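Local structure of protein YCGM (Escherichia coli, 1NR9) at residues A[68-73]-A[105-110]; A[144-149]-A[162-167]. The protein is of unknown function but belongs to the fumarylacetoacetate hydrolase family and carries a bound magnesium ion. One frame throughout, in Å; residues are numbered along the deposited sequence.

After three short strands (21-24, 45-48 and 53-55), the chain enters strand 69-79, which carries E72 of the magnesium site. It passes through helix 88-94 and strand 95-102 and comes back beside that strand's start, where interaction 1 closes the excursion by pairing 68-73 with the lead-in to helix 107-116. Strand 130-137 and a loop lead to interaction 2, which closes the hairpin of strands 149-154 and 157-163. The two contacts run in series, neither nested nor crossed. Interaction 1 joins the large mixed sheet to the start of helix 107-116, with E72 on the strand side; interaction 2 ties the end of outermost strand 157-163, and the turn after it, to the loop entering strand 149-154.

Interaction 1: residues A[68-73]-A[105-110]; sequences SVHHEV and TLRDVQ. With MG (magnesium ion), chain E.
H70 and T105 form a single antiparallel bridge, a hydrogen-bonded pair that ties strand 69-79, in the large mixed sheet of this fumarylacetoacetate hydrolase family member, to the approach of helix 107-116. H70 N donates to T105 O (2.8 Å), nearly straight at 166°, and T105 N returns a longer bond to H70 O (3.2 Å). Beyond the bridge, the poorly ordered side chain of R107 is modelled with its stem over one face of the H70 ring, too close for its exact placement to be trusted. As modelled, bends at chi2 and chi3 fold it back, the guanidinium roughly parallel to that ring.

From there R107 NH1 reaches E72 OE1 at 3.6 Å, a long salt bridge across planes tilted 52° apart. K124 makes a second salt bridge to the same oxygen. The other oxygen, E72 OE2, binds the magnesium ion at 2.4 Å, with D103 and a water as further ligands, so the two carboxylate oxygens divide metal and cations between them. Next to the bridge, V69 CG2 packs on L106 CD2 at 3.6 Å. At the outer end S68 OG donates to D108 OD1 (3.1 Å), approaching from above the carboxylate plane.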
loop_
_atom_site.group_PDB
_atom_site.type_symbol
_atom_site.label_atom_id
_atom_site.label_comp_id
_atom_site.label_asym_id
_atom_site.label_seq_id
_atom_site.Cartn_x
_atom_site.Cartn_y
_atom_site.Cartn_z
ATOM N N SER A 68 -4.984 16.049 13.920
ATOM C CA SER A 68 -4.010 16.871 13.201
ATOM C C SER A 68 -3.360 16.147 12.027
ATOM O O SER A 68 -3.227 14.922 12.017
ATOM C CB SER A 68 -2.913 17.366 14.147
ATOM O OG SER A 68 -2.056 16.300 14.510
ATOM N N VAL A 69 -2.938 16.938 11.049
ATOM C CA VAL A 69 -2.304 16.438 9.841
ATOM C C VAL A 69 -0.930 17.086 9.760
ATOM O O VAL A 69 -0.838 18.308 9.690
ATOM C CB VAL A 69 -3.147 16.841 8.595
ATOM C CG1 VAL A 69 -2.518 16.309 7.319
ATOM C CG2 VAL A 69 -4.563 16.305 8.753
ATOM N N HIS A 70 0.132 16.280 9.775
ATOM C CA HIS A 70 1.484 16.827 9.700
ATOM C C HIS A 70 2.110 16.809 8.317
ATOM O O HIS A 70 1.702 16.042 7.444
ATOM C CB HIS A 70 2.410 16.111 10.671
ATOM C CG HIS A 70 2.188 16.494 12.098
ATOM N ND1 HIS A 70 3.094 16.202 13.097
ATOM C CD2 HIS A 70 1.149 17.119 12.700
ATOM C CE1 HIS A 70 2.621 16.628 14.254
ATOM N NE2 HIS A 70 1.442 17.188 14.041
ATOM N N HIS A 71 3.100 17.676 8.123
ATOM C CA HIS A 71 3.797 17.765 6.850
ATOM C C HIS A 71 5.219 17.241 7.023
ATOM O O HIS A 71 5.841 17.430 8.069
ATOM C CB HIS A 71 3.848 19.218 6.359
ATOM C CG HIS A 71 4.469 20.162 7.341
ATOM N ND1 HIS A 71 3.722 20.988 8.155
ATOM C CD2 HIS A 71 5.763 20.367 7.686
ATOM C CE1 HIS A 71 4.527 21.658 8.959
ATOM N NE2 HIS A 71 5.772 21.299 8.696
ATOM N N GLU A 72 5.717 16.557 6.000
ATOM C CA GLU A 72 7.069 16.039 6.019
ATOM C C GLU A 72 7.616 16.281 4.628
ATOM O O GLU A 72 7.255 15.565 3.696
ATOM C CB GLU A 72 7.095 14.530 6.296
ATOM C CG GLU A 72 6.680 14.082 7.692
ATOM C CD GLU A 72 6.965 12.596 7.931
ATOM O OE1 GLU A 72 6.643 12.086 9.030
ATOM O OE2 GLU A 72 7.518 11.942 7.015
ATOM N N VAL A 73 8.452 17.296 4.454
ATOM C CA VAL A 73 9.018 17.520 3.128
ATOM C C VAL A 73 10.035 16.400 2.957
ATOM O O VAL A 73 10.724 16.037 3.915
ATOM C CB VAL A 73 9.727 18.899 3.004
ATOM C CG1 VAL A 73 10.925 18.965 3.923
ATOM C CG2 VAL A 73 10.135 19.139 1.548
ATOM N N THR A 105 0.888 12.972 7.008
ATOM C CA THR A 105 0.543 11.933 7.960
ATOM C C THR A 105 -0.412 12.376 9.062
ATOM O O THR A 105 -0.368 13.519 9.513
ATOM C CB THR A 105 1.826 11.329 8.603
ATOM O OG1 THR A 105 1.582 11.031 9.982
ATOM C CG2 THR A 105 2.996 12.284 8.488
ATOM N N LEU A 106 -1.291 11.462 9.468
ATOM C CA LEU A 106 -2.252 11.719 10.541
ATOM C C LEU A 106 -1.618 11.288 11.880
ATOM O O LEU A 106 -1.838 10.156 12.338
ATOM C CB LEU A 106 -3.536 10.917 10.294
ATOM C CG LEU A 106 -4.416 11.355 9.114
ATOM C CD1 LEU A 106 -5.598 10.406 8.967
ATOM C CD2 LEU A 106 -4.920 12.781 9.352
ATOM N N ARG A 107 -0.852 12.196 12.503
ATOM C CA ARG A 107 -0.146 11.903 13.754
ATOM C C ARG A 107 -0.981 11.314 14.869
ATOM O O ARG A 107 -0.614 10.296 15.446
ATOM C CB ARG A 107 0.572 13.141 14.291
ATOM C CG ARG A 107 1.534 13.785 13.318
ATOM C CD ARG A 107 2.572 12.837 12.719
ATOM N NE ARG A 107 3.582 12.374 13.666
ATOM C CZ ARG A 107 4.645 11.653 13.315
ATOM N NH1 ARG A 107 4.832 11.320 12.043
ATOM N NH2 ARG A 107 5.516 11.253 14.235
ATOM N N ASP A 108 -2.095 11.950 15.194
ATOM C CA ASP A 108 -2.955 11.435 16.256
ATOM C C ASP A 108 -3.250 9.947 16.014
ATOM O O ASP A 108 -3.019 9.099 16.881
ATOM C CB ASP A 108 -4.254 12.242 16.302
ATOM C CG ASP A 108 -4.038 13.662 16.805
ATOM O OD1 ASP A 108 -2.916 14.179 16.626
ATOM O OD2 ASP A 108 -4.984 14.261 17.368
ATOM N N VAL A 109 -3.741 9.646 14.816
ATOM C CA VAL A 109 -4.069 8.283 14.421
ATOM C C VAL A 109 -2.877 7.340 14.480
ATOM O O VAL A 109 -3.012 6.181 14.888
ATOM C CB VAL A 109 -4.604 8.244 12.993
ATOM C CG1 VAL A 109 -4.823 6.799 12.572
ATOM C CG2 VAL A 109 -5.888 9.066 12.890
ATOM N N GLN A 110 -1.719 7.833 14.055
ATOM C CA GLN A 110 -0.507 7.027 14.057
ATOM C C GLN A 110 -0.129 6.627 15.473
ATOM O O GLN A 110 0.237 5.476 15.725
ATOM C CB GLN A 110 0.649 7.799 13.441
ATOM C CG GLN A 110 1.619 6.912 12.700
ATOM C CD GLN A 110 3.000 7.495 12.644
ATOM O OE1 GLN A 110 3.170 8.696 12.449
ATOM N NE2 GLN A 110 4.010 6.643 12.806
HETATM MG MG MG E . 8.203 9.655 7.140
HETATM O O HOH W 1 8.642 9.318 4.669
#

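Interaction 2: residues A[144-149]-A[162-167]; sequences DPQNTT and GTTADM
T149 and T163 face each other as an antiparallel non-hydrogen-bonded pair, and just before T149 the carbonyl of T148 turns onto T164, at the start of the 3-10 segment 164-166. T148 O takes two bonds from that one residue: T164 N at 2.6 Å and T164 OG1 at 2.8 Å. The hydroxyl is placed for this by chi1 of -49°, which sets OG1 beside its own backbone N, so amide and side chain close on the same acceptor. T148 and T164 lie side by side, pointing the same way, while T148 OG1 is engaged with D212.

These bonds stand at the base of the β-hairpin formed by strands 149-154 and 157-163, in the four-stranded antiparallel sheet, and join its returning strand to the loop that leads in. That loop is shaped by an Asx turn, in which D144 OD1 accepts from Q146 N at 3.0 Å.

Q146 starts out pointing away from 162-167, but a bend at chi2 (60°) swings its amide back across T164. Its NE2 donates to T164 O at 3.0 Å; the acceptor lies close to the glutamine's amide plane, yet the donor stands above the carbonyl plane. M167 N meets T164 O from the opposite face, so this carbonyl is gripped on two sides. The other end of the amide, Q146 OE1, accepts from I171 N at helix 171-178. The selenium of M167, a selenomethionine, rests 3.9 Å from Q146 NE2. N147 OD1 is 3.2 Å from T163 OG1, weak at most since T148 O competes for that proton, and 3.5 Å from A165 CB.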
loop_
_atom_site.group_PDB
_atom_site.type_symbol
_atom_site.label_atom_id
_atom_site.label_comp_id
_atom_site.label_asym_id
_atom_site.label_seq_id
_atom_site.Cartn_x
_atom_site.Cartn_y
_atom_site.Cartn_z
ATOM N N ASP A 144 24.248 17.327 -6.467
ATOM C CA ASP A 144 24.343 15.995 -5.891
ATOM C C ASP A 144 23.107 15.631 -5.084
ATOM O O ASP A 144 22.905 16.116 -3.962
ATOM C CB ASP A 144 25.596 15.884 -5.015
ATOM C CG ASP A 144 25.661 14.576 -4.241
ATOM O OD1 ASP A 144 25.041 13.580 -4.683
ATOM O OD2 ASP A 144 26.346 14.542 -3.195
ATOM N N PRO A 145 22.258 14.759 -5.646
ATOM C CA PRO A 145 21.049 14.358 -4.933
ATOM C C PRO A 145 21.374 14.058 -3.478
ATOM O O PRO A 145 20.665 14.493 -2.576
ATOM C CB PRO A 145 20.611 13.119 -5.692
ATOM C CG PRO A 145 21.025 13.431 -7.090
ATOM C CD PRO A 145 22.401 14.014 -6.910
ATOM N N GLN A 146 22.471 13.344 -3.248
ATOM C CA GLN A 146 22.846 12.978 -1.887
ATOM C C GLN A 146 23.245 14.168 -1.039
ATOM O O GLN A 146 23.475 14.039 0.171
ATOM C CB GLN A 146 23.975 11.959 -1.887
ATOM C CG GLN A 146 24.110 11.263 -0.553
ATOM C CD GLN A 146 22.841 10.513 -0.168
ATOM O OE1 GLN A 146 22.504 9.485 -0.777
ATOM N NE2 GLN A 146 22.122 11.024 0.833
ATOM N N ASN A 147 23.330 15.331 -1.677
ATOM C CA ASN A 147 23.687 16.557 -0.972
ATOM C C ASN A 147 22.854 17.717 -1.510
ATOM O O ASN A 147 23.379 18.733 -1.978
ATOM C CB ASN A 147 25.178 16.842 -1.125
ATOM C CG ASN A 147 25.642 17.981 -0.240
ATOM O OD1 ASN A 147 25.248 18.087 0.929
ATOM N ND2 ASN A 147 26.495 18.838 -0.790
ATOM N N THR A 148 21.541 17.530 -1.421
ATOM C CA THR A 148 20.554 18.493 -1.880
ATOM C C THR A 148 19.800 19.133 -0.713
ATOM O O THR A 148 19.573 18.504 0.326
ATOM C CB THR A 148 19.554 17.809 -2.850
ATOM O OG1 THR A 148 20.163 17.679 -4.139
ATOM C CG2 THR A 148 18.265 18.601 -2.969
ATOM N N THR A 149 19.425 20.395 -0.911
ATOM C CA THR A 149 18.706 21.193 0.075
ATOM C C THR A 149 17.197 20.956 0.070
ATOM O O THR A 149 16.566 20.986 -0.983
ATOM C CB THR A 149 18.993 22.691 -0.170
ATOM O OG1 THR A 149 20.118 23.081 0.623
ATOM C CG2 THR A 149 17.780 23.562 0.167
ATOM N N GLY A 162 17.090 21.350 5.848
ATOM C CA GLY A 162 18.089 20.314 6.015
ATOM C C GLY A 162 18.692 20.007 4.662
ATOM O O GLY A 162 18.316 20.623 3.661
ATOM N N THR A 163 19.625 19.061 4.625
ATOM C CA THR A 163 20.271 18.659 3.375
ATOM C C THR A 163 20.211 17.136 3.241
ATOM O O THR A 163 20.058 16.409 4.229
ATOM C CB THR A 163 21.756 19.100 3.338
ATOM O OG1 THR A 163 22.345 18.722 2.089
ATOM C CG2 THR A 163 22.531 18.441 4.457
ATOM N N THR A 164 20.335 16.653 2.016
ATOM C CA THR A 164 20.282 15.225 1.775
ATOM C C THR A 164 21.453 14.485 2.412
ATOM O O THR A 164 21.398 13.273 2.628
ATOM C CB THR A 164 20.273 14.962 0.294
ATOM O OG1 THR A 164 19.281 15.795 -0.305
ATOM C CG2 THR A 164 19.943 13.518 0.022
ATOM N N ALA A 165 22.514 15.218 2.718
ATOM C CA ALA A 165 23.679 14.612 3.336
ATOM C C ALA A 165 23.379 14.106 4.757
ATOM O O ALA A 165 24.117 13.280 5.292
ATOM C CB ALA A 165 24.821 15.621 3.363
ATOM N N ASP A 166 22.297 14.589 5.366
ATOM C CA ASP A 166 21.945 14.169 6.725
ATOM C C ASP A 166 21.106 12.891 6.789
ATOM O O ASP A 166 20.578 12.537 7.846
ATOM C CB ASP A 166 21.196 15.284 7.463
ATOM C CG ASP A 166 22.021 16.546 7.612
ATOM O OD1 ASP A 166 23.203 16.443 8.006
ATOM O OD2 ASP A 166 21.478 17.642 7.345
HETATM N N MSE A 167 20.971 12.209 5.657
HETATM C CA MSE A 167 20.207 10.968 5.594
HETATM C C MSE A 167 21.008 9.858 6.269
HETATM O O MSE A 167 22.223 9.783 6.090
HETATM C CB MSE A 167 19.985 10.583 4.139
HETATM C CG MSE A 167 18.552 10.567 3.674
HETATM SE SE MSE A 167 18.500 10.123 1.786
HETATM C CE MSE A 167 17.692 8.383 1.861
#